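Local coordinates for protein laccase (Botrytis aclada, PDB 3SQR) that uses copper ions to couple the oxidation of phenolic substrates to the reduction of dioxygen to water, and probably takes part in lignin breakdown, at residues Asn114-Glu117 against His118-Thr121; Cys145-Ala148 against Pro149-Leu153; Glu212-Asp215 against Thr216-Gly220; Ala529-Ala532 against Ser533-Leu536. One frame throughout, in Å; residues are numbered along the deposited sequence.

The four local contacts come in series along the chain and form two pairs, both made of touching neighbours. Interactions 1 and 2, with centres about 7 Å apart, lie in the first multicopper oxidase range, where the loop after strand 107-114 meets the turn leading into strand 152-158; backbone hydrogen bonds probably tie them together. Interactions 3 and 4, about 11 Å apart between centres, pack helix 210-217 of the second range against helix 529-533 of the third, beside the type 1 copper. Although interactions 1 and 3 lie about 21 Å apart between centres, a single glycan spans them: it starts on Asn119 and reaches Asp215, so sugar bridges the surface between the first and second multicopper oxidase ranges.

Interaction 1 (Asn114-Glu117 against His118-Thr121); sequences NNLE and HNGT. With NAG (2-acetamido-2-deoxy-beta-D-glucopyranose), chain H; NAG (2-acetamido-2-deoxy-beta-D-glucopyranose), chain B.
Asn114 reaches across a tight reversal of the chain to Asn119, and its other amide atom closes an Asx turn at the end of strand 107-114. With CG anti to the backbone N (chi1 -177°), the carboxamide points across the turn toward Asn119 O. Its ND2 gives a hydrogen bond of 2.8 Å to Asn119 O, lying in the carbonyl plane on a lone pair, while its OD1 takes the backbone N of Leu116 at 2.9 Å from above the carbonyl plane. Asparagine suits this place because one short, flat group both donates and accepts; ND2 also bonds to Ile147 O. Around this clamp, Thr121 CG2 packs 3.8 Å from Asn114 CG, and Leu116 CD1 touches Asn119 CB at 3.9 Å. At the bend the CB of Glu117 stands over the centre of the His118 ring, a CH-pi contact 3.8 Å from the centroid. Further out, Gln174 ties the loop down through Thr121 OG1, Asn119 OD1 and Gly120 O. Two sugars flank the loop. The N-acetylglucosamine of chain H, probably carried by Asn76, turns its acetamide oxygen O7 to His118 N at 2.9 Å and, more weakly, to Glu117 N. Asn119, in the N-glycosylation sequon Asn119-Gly120-Thr121, carries the other: its ND2 is bonded to C1 of the chain B sugar at 1.4 Å and still donates to His118 O at 2.8 Å.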
loop_
_atom_site.group_PDB
_atom_site.type_symbol
_atom_site.label_atom_id
_atom_site.label_comp_id
_atom_site.label_asym_id
_atom_site.label_seq_id
_atom_site.Cartn_x
_atom_site.Cartn_y
_atom_site.Cartn_z
ATOM N N ASN A 114 7.834 10.723 -16.805
ATOM C CA ASN A 114 7.459 9.470 -17.395
ATOM C C ASN A 114 8.336 9.187 -18.576
ATOM O O ASN A 114 8.102 9.693 -19.651
ATOM C CB ASN A 114 5.983 9.432 -17.868
ATOM C CG ASN A 114 5.593 8.128 -18.397
ATOM O OD1 ASN A 114 6.379 7.161 -18.373
ATOM N ND2 ASN A 114 4.298 8.014 -18.834
ATOM N N ASN A 115 9.287 8.301 -18.394
ATOM C CA ASN A 115 10.139 7.845 -19.495
ATOM C C ASN A 115 9.795 6.475 -20.066
ATOM O O ASN A 115 10.640 5.828 -20.715
ATOM C CB ASN A 115 11.607 7.955 -19.099
ATOM C CG ASN A 115 12.051 9.379 -19.011
ATOM O OD1 ASN A 115 11.825 10.194 -19.950
ATOM N ND2 ASN A 115 12.619 9.744 -17.846
ATOM N N LEU A 116 8.560 6.026 -19.845
ATOM C CA LEU A 116 8.023 4.894 -20.540
ATOM C C LEU A 116 7.569 5.435 -21.899
ATOM O O LEU A 116 7.255 6.628 -22.009
ATOM C CB LEU A 116 6.816 4.319 -19.814
ATOM C CG LEU A 116 7.140 3.851 -18.382
ATOM C CD1 LEU A 116 5.731 3.526 -17.779
ATOM C CD2 LEU A 116 8.146 2.694 -18.341
ATOM N N GLU A 117 7.577 4.565 -22.896
ATOM C CA GLU A 117 7.089 4.968 -24.204
ATOM C C GLU A 117 5.592 4.731 -24.411
ATOM O O GLU A 117 4.954 5.492 -25.133
ATOM C CB GLU A 117 7.864 4.206 -25.284
ATOM C CG GLU A 117 9.294 4.688 -25.451
ATOM C CD GLU A 117 9.773 4.532 -26.886
ATOM O OE1 GLU A 117 9.594 3.423 -27.475
ATOM O OE2 GLU A 117 10.280 5.549 -27.432
ATOM N N HIS A 118 5.043 3.688 -23.790
ATOM C CA HIS A 118 3.718 3.140 -24.178
ATOM C C HIS A 118 2.680 3.067 -23.044
ATOM O O HIS A 118 1.676 2.380 -23.181
ATOM C CB HIS A 118 3.898 1.751 -24.830
ATOM C CG HIS A 118 4.787 1.768 -26.034
ATOM N ND1 HIS A 118 4.627 2.674 -27.060
ATOM C CD2 HIS A 118 5.857 1.011 -26.361
ATOM C CE1 HIS A 118 5.569 2.471 -27.972
ATOM N NE2 HIS A 118 6.326 1.465 -27.576
ATOM N N ASN A 119 2.969 3.695 -21.895
ATOM C CA ASN A 119 1.981 3.849 -20.821
ATOM C C ASN A 119 2.056 5.276 -20.313
ATOM O O ASN A 119 3.165 5.835 -20.210
ATOM C CB ASN A 119 2.286 2.985 -19.555
ATOM C CG ASN A 119 2.045 1.525 -19.674
ATOM O OD1 ASN A 119 2.404 0.815 -18.772
ATOM N ND2 ASN A 119 1.429 1.041 -20.755
ATOM N N GLY A 120 0.921 5.849 -19.941
ATOM C CA GLY A 120 0.879 6.920 -18.965
ATOM C C GLY A 120 1.421 6.360 -17.635
ATOM O O GLY A 120 1.648 5.188 -17.501
ATOM N N THR A 121 1.502 7.231 -16.651
ATOM C CA THR A 121 1.795 6.772 -15.294
ATOM C C THR A 121 1.252 7.833 -14.331
ATOM O O THR A 121 0.920 8.926 -14.682
ATOM C CB THR A 121 3.266 6.503 -15.099
ATOM O OG1 THR A 121 3.452 5.700 -13.897
ATOM C CG2 THR A 121 4.088 7.814 -14.974
HETATM C C1 NAG H . 8.885 -1.238 -22.446
HETATM C C2 NAG H . 7.686 -0.853 -23.262
HETATM C C3 NAG H . 7.215 -2.052 -24.049
HETATM C C4 NAG H . 8.328 -2.645 -24.910
HETATM C C5 NAG H . 9.502 -2.907 -23.985
HETATM C C6 NAG H . 10.674 -3.476 -24.793
HETATM C C7 NAG H . 6.202 0.644 -22.089
HETATM C C8 NAG H . 5.091 0.700 -21.093
HETATM N N2 NAG H . 6.607 -0.540 -22.349
HETATM O O3 NAG H . 6.107 -1.664 -24.810
HETATM O O4 NAG H . 7.872 -3.880 -25.443
HETATM O O5 NAG H . 9.877 -1.675 -23.380
HETATM O O6 NAG H . 11.108 -2.469 -25.683
HETATM O O7 NAG H . 6.664 1.655 -22.582
HETATM C C1 NAG B . 1.189 -0.355 -20.898
HETATM C C2 NAG B . -0.058 -0.863 -21.574
HETATM C C3 NAG B . -0.217 -2.368 -21.716
HETATM C C4 NAG B . 1.033 -2.886 -22.379
HETATM C C5 NAG B . 2.287 -2.334 -21.661
HETATM C C6 NAG B . 3.568 -2.600 -22.427
HETATM C C7 NAG B . -1.668 0.992 -21.279
HETATM C C8 NAG B . -2.966 1.330 -20.591
HETATM N N2 NAG B . -1.258 -0.265 -21.040
HETATM O O3 NAG B . -1.404 -2.611 -22.453
HETATM O O4 NAG B . 1.130 -4.277 -22.328
HETATM O O5 NAG B . 2.279 -0.939 -21.526
HETATM O O6 NAG B . 4.646 -2.582 -21.521
HETATM O O7 NAG B . -1.116 1.824 -21.993
#

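Interaction 2 (Cys145-Ala148 against Pro149-Leu153); sequences CPIA and PGDTL
The carboxylate of Asp151 is the flat group that reaches back toward Ala148 through a water, while Asp151 CB touches Ala148 O at 3.3 Å. Asp151 OD2 accepts a hydrogen bond from water 1 at 2.7 Å, and the same water accepts from Ala148 N at 2.8 Å; OD1 turns to the start of the following strand and takes a weak hydrogen bond from Thr152 N. The puckered Pro149 ring sets its CD 3.6 Å from Ala148 CB. Between these groups runs a type II beta turn from Ala148 to Asp151, closed by Asp151 N to Ala148 O at 2.8 Å. Proline fits the first inner corner, since its ring fixes phi, and Gly150 takes the positive phi (84°) of the second. Behind the turn Ile147 divides its branches: CG2 lies 3.3 Å from Asp151 O, while CD1 packs at 3.7 Å on Leu153 CB, the two side chains crossing at about a right angle. Branched aliphatic groups suit this buried side. The turn leads into strand 152-158, which pairs with strand 107-114, where Ile147 rests on Val112. Helix 551-567 lies alongside, receiving Leu153 on Ile556 and Thr560, bonding to Asp151 OD2 through Asn563, and joined by the Cys145-Cys561 disulfide.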
loop_
_atom_site.group_PDB
_atom_site.type_symbol
_atom_site.label_atom_id
_atom_site.label_comp_id
_atom_site.label_asym_id
_atom_site.label_seq_id
_atom_site.Cartn_x
_atom_site.Cartn_y
_atom_site.Cartn_z
ATOM N N CYS A 145 -5.018 13.455 -14.554
ATOM C CA CYS A 145 -4.835 12.710 -15.757
ATOM C C CYS A 145 -3.469 12.004 -15.606
ATOM O O CYS A 145 -2.589 12.511 -14.901
ATOM C CB CYS A 145 -4.756 13.603 -16.994
ATOM S SG CYS A 145 -6.364 14.424 -17.357
ATOM N N PRO A 146 -3.291 10.928 -16.351
ATOM C CA PRO A 146 -2.007 10.315 -16.392
ATOM C C PRO A 146 -0.951 11.260 -16.925
ATOM O O PRO A 146 -1.212 12.168 -17.734
ATOM C CB PRO A 146 -2.208 9.103 -17.268
ATOM C CG PRO A 146 -3.689 8.854 -17.239
ATOM C CD PRO A 146 -4.251 10.178 -17.174
ATOM N N ILE A 147 0.263 11.045 -16.453
ATOM C CA ILE A 147 1.447 11.712 -16.994
ATOM C C ILE A 147 1.815 11.023 -18.316
ATOM O O ILE A 147 2.117 9.803 -18.372
ATOM C CB ILE A 147 2.680 11.586 -16.065
ATOM C CG1 ILE A 147 2.322 12.068 -14.652
ATOM C CG2 ILE A 147 3.873 12.411 -16.644
ATOM C CD1 ILE A 147 3.391 11.678 -13.524
ATOM N N ALA A 148 1.743 11.766 -19.411
ATOM C CA ALA A 148 2.035 11.158 -20.670
ATOM C C ALA A 148 3.531 10.824 -20.798
ATOM O O ALA A 148 4.341 11.488 -20.186
ATOM C CB ALA A 148 1.616 12.144 -21.829
ATOM N N PRO A 149 3.884 9.842 -21.626
ATOM C CA PRO A 149 5.264 9.587 -22.001
ATOM C C PRO A 149 5.989 10.866 -22.358
ATOM O O PRO A 149 5.500 11.724 -23.155
ATOM C CB PRO A 149 5.135 8.609 -23.171
ATOM C CG PRO A 149 3.993 7.787 -22.795
ATOM C CD PRO A 149 3.017 8.836 -22.237
ATOM N N GLY A 150 7.119 11.044 -21.683
ATOM C CA GLY A 150 7.980 12.220 -21.866
ATOM C C GLY A 150 7.572 13.434 -21.068
ATOM O O GLY A 150 8.331 14.385 -21.017
ATOM N N ASP A 151 6.382 13.446 -20.422
ATOM C CA ASP A 151 6.003 14.549 -19.630
ATOM C C ASP A 151 6.538 14.349 -18.177
ATOM O O ASP A 151 6.908 13.234 -17.780
ATOM C CB ASP A 151 4.501 14.693 -19.633
ATOM C CG ASP A 151 4.042 16.036 -19.172
ATOM O OD1 ASP A 151 4.866 16.969 -19.088
ATOM O OD2 ASP A 151 2.817 16.189 -18.898
ATOM N N THR A 152 6.518 15.441 -17.444
ATOM C CA THR A 152 6.875 15.535 -16.043
ATOM C C THR A 152 5.739 16.152 -15.235
ATOM O O THR A 152 5.123 17.149 -15.662
ATOM C CB THR A 152 8.186 16.319 -15.845
ATOM O OG1 THR A 152 9.223 15.640 -16.575
ATOM C CG2 THR A 152 8.542 16.432 -14.303
ATOM N N LEU A 153 5.502 15.582 -14.042
ATOM C CA LEU A 153 4.589 16.157 -13.106
ATOM C C LEU A 153 5.339 16.245 -11.826
ATOM O O LEU A 153 5.856 15.236 -11.407
ATOM C CB LEU A 153 3.381 15.277 -12.890
ATOM C CG LEU A 153 2.370 15.797 -11.884
ATOM C CD1 LEU A 153 1.913 17.299 -12.049
ATOM C CD2 LEU A 153 1.182 14.800 -11.861
HETATM O O HOH W 1 0.845 14.418 -19.076
#

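Interaction 3 (Glu212-Asp215 against Thr216-Gly220); sequences EIWD and TARLG. With NAG (2-acetamido-2-deoxy-beta-D-glucopyranose), chain C; BMA (beta-D-mannopyranose), chain D.
Arg218 crosses Trp214 at about a right angle, laying its aliphatic stem over one face of the indole. Arg218 CB makes a CH-pi contact 3.6 Å from the centroid of the Trp214 six-membered ring, and CD follows along the same face nearer the rim. The guanidinium is turned 74° from the ring, and it is the methylenes that lie on the ring, through CH-pi contact. Holding CG between the backbone N and the carbonyl carbon (chi1 76°), with the chain extended from there to NE, carries the charge to Asp215. These two side chains run side by side, yet OD1 sits above the centre of the guanidinium face, with carboxylate and guanidinium planes 71° apart. The salt bridge from Asp215 OD1 to Arg218 NE, 3.3 Å long, is therefore one of charge alone. The N-H of Arg218 NE goes instead to water 3, in the guanidinium plane at 2.7 Å, which in turn donates to Asp215 O at 2.9 Å. All this happens at the C-terminal end of helix 210-217, with Arg218 just beyond it; Ala217 N bonds to Ile213 O and Arg218 N to Trp214 O, each at 2.8 Å. A type I turn from Ala217 then ends at Gly220, whose positive phi would crowd any side chain. Trp214 NE1 donates to Asp576 O, and the indole packs on Trp530 and Ser533 of helix 529-533. Facing the glycan, Asp215 OD2 accepts a hydrogen bond of 2.9 Å from O6 of the chain C N-acetylglucosamine, a short acidic group well placed to receive a sugar hydroxyl.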
loop_
_atom_site.group_PDB
_atom_site.type_symbol
_atom_site.label_atom_id
_atom_site.label_comp_id
_atom_site.label_asym_id
_atom_site.label_seq_id
_atom_site.Cartn_x
_atom_site.Cartn_y
_atom_site.Cartn_z
ATOM N N GLU A 212 1.498 -8.853 -19.634
ATOM C CA GLU A 212 1.374 -10.025 -20.518
ATOM C C GLU A 212 0.364 -11.044 -20.046
ATOM O O GLU A 212 -0.132 -11.888 -20.842
ATOM C CB GLU A 212 2.740 -10.666 -20.691
ATOM C CG GLU A 212 3.623 -9.665 -21.402
ATOM C CD GLU A 212 4.651 -10.240 -22.310
ATOM O OE1 GLU A 212 5.314 -11.226 -21.904
ATOM O OE2 GLU A 212 4.850 -9.622 -23.396
ATOM N N ILE A 213 0.034 -10.997 -18.761
ATOM C CA ILE A 213 -0.821 -12.004 -18.186
ATOM C C ILE A 213 -2.182 -11.459 -17.769
ATOM O O ILE A 213 -3.018 -12.214 -17.257
ATOM C CB ILE A 213 -0.098 -12.742 -17.059
ATOM C CG1 ILE A 213 0.605 -11.795 -16.142
ATOM C CG2 ILE A 213 1.079 -13.578 -17.651
ATOM C CD1 ILE A 213 1.397 -12.465 -15.031
ATOM N N TRP A 214 -2.410 -10.160 -17.967
ATOM C CA TRP A 214 -3.663 -9.548 -17.541
ATOM C C TRP A 214 -4.835 -10.130 -18.326
ATOM O O TRP A 214 -5.920 -10.359 -17.784
ATOM C CB TRP A 214 -3.586 -8.036 -17.747
ATOM C CG TRP A 214 -4.863 -7.296 -17.834
ATOM C CD1 TRP A 214 -5.300 -6.595 -18.916
ATOM C CD2 TRP A 214 -5.908 -7.188 -16.850
ATOM N NE1 TRP A 214 -6.512 -6.064 -18.679
ATOM C CE2 TRP A 214 -6.917 -6.393 -17.411
ATOM C CE3 TRP A 214 -6.083 -7.667 -15.567
ATOM C CZ2 TRP A 214 -8.088 -6.083 -16.729
ATOM C CZ3 TRP A 214 -7.267 -7.383 -14.909
ATOM C CH2 TRP A 214 -8.221 -6.552 -15.471
ATOM N N ASP A 215 -4.642 -10.355 -19.623
ATOM C CA ASP A 215 -5.770 -10.919 -20.388
ATOM C C ASP A 215 -6.200 -12.301 -19.883
ATOM O O ASP A 215 -7.406 -12.618 -19.835
ATOM C CB ASP A 215 -5.480 -10.895 -21.908
ATOM C CG ASP A 215 -5.481 -9.515 -22.461
ATOM O OD1 ASP A 215 -6.385 -8.723 -22.128
ATOM O OD2 ASP A 215 -4.579 -9.188 -23.263
ATOM N N THR A 216 -5.256 -13.122 -19.443
ATOM C CA THR A 216 -5.612 -14.374 -18.748
ATOM C C THR A 216 -6.200 -14.063 -17.371
ATOM O O THR A 216 -7.248 -14.600 -16.994
ATOM C CB THR A 216 -4.426 -15.281 -18.568
ATOM O OG1 THR A 216 -3.849 -15.525 -19.856
ATOM C CG2 THR A 216 -4.830 -16.599 -17.887
ATOM N N ALA A 217 -5.536 -13.157 -16.630
ATOM C CA ALA A 217 -5.961 -12.917 -15.238
ATOM C C ALA A 217 -7.389 -12.441 -15.205
ATOM O O ALA A 217 -8.165 -12.818 -14.344
ATOM C CB ALA A 217 -5.029 -11.904 -14.514
ATOM N N ARG A 218 -7.759 -11.627 -16.165
ATOM C CA ARG A 218 -9.067 -11.016 -16.119
ATOM C C ARG A 218 -10.227 -11.973 -16.494
ATOM O O ARG A 218 -11.375 -11.592 -16.406
ATOM C CB ARG A 218 -9.119 -9.783 -16.978
ATOM C CG ARG A 218 -9.195 -10.040 -18.445
ATOM C CD ARG A 218 -8.904 -8.786 -19.145
ATOM N NE ARG A 218 -9.267 -8.848 -20.571
ATOM C CZ ARG A 218 -9.395 -7.775 -21.328
ATOM N NH1 ARG A 218 -9.183 -6.565 -20.828
ATOM N NH2 ARG A 218 -9.749 -7.909 -22.602
ATOM N N LEU A 219 -9.916 -13.200 -16.885
ATOM C CA LEU A 219 -10.966 -14.215 -17.027
ATOM C C LEU A 219 -11.505 -14.598 -15.652
ATOM O O LEU A 219 -12.558 -15.255 -15.537
ATOM C CB LEU A 219 -10.408 -15.447 -17.766
ATOM C CG LEU A 219 -9.849 -15.228 -19.191
ATOM C CD1 LEU A 219 -9.338 -16.565 -19.872
ATOM C CD2 LEU A 219 -10.812 -14.512 -20.099
ATOM N N GLY A 220 -10.783 -14.232 -14.585
ATOM C CA GLY A 220 -11.297 -14.384 -13.209
ATOM C C GLY A 220 -10.320 -14.880 -12.171
ATOM O O GLY A 220 -10.515 -14.688 -10.940
HETATM C C1 NAG C . 0.603 -5.067 -23.393
HETATM C C2 NAG C . 1.372 -6.360 -23.448
HETATM C C3 NAG C . 0.755 -7.316 -24.452
HETATM C C4 NAG C . -0.775 -7.386 -24.275
HETATM C C5 NAG C . -1.373 -6.005 -24.221
HETATM C C6 NAG C . -2.899 -5.925 -24.023
HETATM C C7 NAG C . 3.780 -6.207 -23.025
HETATM C C8 NAG C . 5.132 -5.883 -23.626
HETATM N N2 NAG C . 2.750 -6.061 -23.823
HETATM O O3 NAG C . 1.323 -8.558 -24.182
HETATM O O4 NAG C . -1.385 -8.089 -25.353
HETATM O O5 NAG C . -0.735 -5.340 -23.122
HETATM O O6 NAG C . -3.199 -6.663 -22.879
HETATM O O7 NAG C . 3.634 -6.610 -21.901
HETATM C C1 BMA D . -1.845 -9.360 -24.898
HETATM C C2 BMA D . -2.826 -9.857 -25.962
HETATM C C3 BMA D . -3.147 -11.300 -25.627
HETATM C C4 BMA D . -1.937 -12.209 -25.441
HETATM C C5 BMA D . -0.826 -11.633 -24.526
HETATM C C6 BMA D . 0.614 -12.102 -24.843
HETATM O O2 BMA D . -2.169 -9.716 -27.206
HETATM O O3 BMA D . -4.036 -11.765 -26.624
HETATM O O4 BMA D . -2.404 -13.395 -24.856
HETATM O O5 BMA D . -0.746 -10.226 -24.744
HETATM O O6 BMA D . 1.030 -13.460 -24.901
HETATM O O HOH W 2 -2.661 -12.800 -20.815
HETATM O O HOH W 3 -9.603 -11.420 -21.297
#

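Interaction 4 (Ala529-Ala532 against Ser533-Leu536); sequences AWHA and SEGL. With CU (copper (II) ion), chain E.
Ala532 O is held by two donors, Gly535 N at 3.0 Å and the hydroxyl of Ser578 from the C-terminal tail. Next to it, His531 O takes Leu536 N at 3.0 Å in a nearly straight bond (171°). Together these two bonds form a Schellman motif that closes helix 529-533, with Gly535 as its C-prime residue: the positive phi there would press a side chain against the preceding carbonyl, which glycine avoids. The turn before it is helical, Ser533 N bonding to Ala529 O and Glu534 N to Trp530 O, each at 2.9 Å. Glu534 runs extended past Trp530 O, so that its OE1 lies 3.7 Å from His531 CD2, the carboxylate tilted 32° from the imidazole; this acid also receives a weak hydrogen bond from Trp404 NE1. The small Ser533 side chain sits against Trp214, and its OG is hydrogen-bonded to Asp577. With CG beside the backbone N (chi1 -65°), the His531 ring leaves the helix toward the copper ion, which ND1 binds at 2.0 Å. Reversal of the chain brings Leu536 to the same metal, its CD1 3.6 Å away, a methyl group that cannot coordinate and probably helps shield the ion from water. Completed by His463 and Cys526, this is the type 1 copper site of a multicopper oxidase, with leucine at the non-coordinating axial position.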
loop_
_atom_site.group_PDB
_atom_site.type_symbol
_atom_site.label_atom_id
_atom_site.label_comp_id
_atom_site.label_asym_id
_atom_site.label_seq_id
_atom_site.Cartn_x
_atom_site.Cartn_y
_atom_site.Cartn_z
ATOM N N ALA A 529 -3.954 -6.110 -7.063
ATOM C CA ALA A 529 -3.889 -5.337 -8.256
ATOM C C ALA A 529 -4.876 -5.837 -9.295
ATOM O O ALA A 529 -5.503 -5.023 -9.954
ATOM C CB ALA A 529 -2.420 -5.298 -8.844
ATOM N N TRP A 530 -5.012 -7.160 -9.422
ATOM C CA TRP A 530 -6.020 -7.687 -10.331
ATOM C C TRP A 530 -7.402 -7.188 -9.995
ATOM O O TRP A 530 -8.130 -6.834 -10.936
ATOM C CB TRP A 530 -6.029 -9.198 -10.363
ATOM C CG TRP A 530 -4.687 -9.843 -10.506
ATOM C CD1 TRP A 530 -4.107 -10.687 -9.645
ATOM C CD2 TRP A 530 -3.800 -9.736 -11.629
ATOM N NE1 TRP A 530 -2.915 -11.131 -10.141
ATOM C CE2 TRP A 530 -2.732 -10.577 -11.377
ATOM C CE3 TRP A 530 -3.888 -9.099 -12.875
ATOM C CZ2 TRP A 530 -1.690 -10.750 -12.289
ATOM C CZ3 TRP A 530 -2.872 -9.254 -13.761
ATOM C CH2 TRP A 530 -1.781 -10.073 -13.446
ATOM N N HIS A 531 -7.742 -7.141 -8.702
ATOM C CA HIS A 531 -9.096 -6.761 -8.271
ATOM C C HIS A 531 -9.329 -5.287 -8.497
ATOM O O HIS A 531 -10.380 -4.892 -9.003
ATOM C CB HIS A 531 -9.320 -7.140 -6.812
ATOM C CG HIS A 531 -9.285 -8.623 -6.580
ATOM N ND1 HIS A 531 -9.506 -9.194 -5.362
ATOM C CD2 HIS A 531 -9.017 -9.651 -7.428
ATOM C CE1 HIS A 531 -9.409 -10.507 -5.464
ATOM N NE2 HIS A 531 -9.133 -10.809 -6.722
ATOM N N ALA A 532 -8.327 -4.472 -8.213
ATOM C CA ALA A 532 -8.400 -3.061 -8.554
ATOM C C ALA A 532 -8.644 -2.853 -10.022
ATOM O O ALA A 532 -9.509 -2.080 -10.428
ATOM C CB ALA A 532 -7.081 -2.305 -8.077
ATOM N N SER A 533 -7.876 -3.556 -10.841
ATOM C CA SER A 533 -8.004 -3.454 -12.297
ATOM C C SER A 533 -9.377 -3.958 -12.818
ATOM O O SER A 533 -9.912 -3.408 -13.826
ATOM C CB SER A 533 -6.907 -4.230 -12.953
ATOM O OG SER A 533 -5.762 -3.413 -13.003
ATOM N N GLU A 534 -9.940 -4.907 -12.077
ATOM C CA GLU A 534 -11.292 -5.458 -12.272
ATOM C C GLU A 534 -12.397 -4.623 -11.671
ATOM O O GLU A 534 -13.533 -5.063 -11.600
ATOM C CB GLU A 534 -11.298 -6.896 -11.759
ATOM C CG GLU A 534 -10.489 -7.784 -12.671
ATOM C CD GLU A 534 -9.925 -9.021 -12.057
ATOM O OE1 GLU A 534 -10.270 -9.354 -10.914
ATOM O OE2 GLU A 534 -9.094 -9.695 -12.751
ATOM N N GLY A 535 -12.078 -3.413 -11.210
ATOM C CA GLY A 535 -13.045 -2.524 -10.717
ATOM C C GLY A 535 -13.554 -2.641 -9.301
ATOM O O GLY A 535 -14.612 -2.032 -8.977
ATOM N N LEU A 536 -12.835 -3.316 -8.403
ATOM C CA LEU A 536 -13.252 -3.370 -7.039
ATOM C C LEU A 536 -12.838 -2.120 -6.305
ATOM O O LEU A 536 -11.833 -2.094 -5.605
ATOM C CB LEU A 536 -12.655 -4.613 -6.301
ATOM C CG LEU A 536 -13.513 -5.162 -5.199
ATOM C CD1 LEU A 536 -12.946 -6.490 -4.690
ATOM C CD2 LEU A 536 -13.651 -4.207 -4.055
HETATM CU CU CU E . -9.817 -8.020 -3.743
#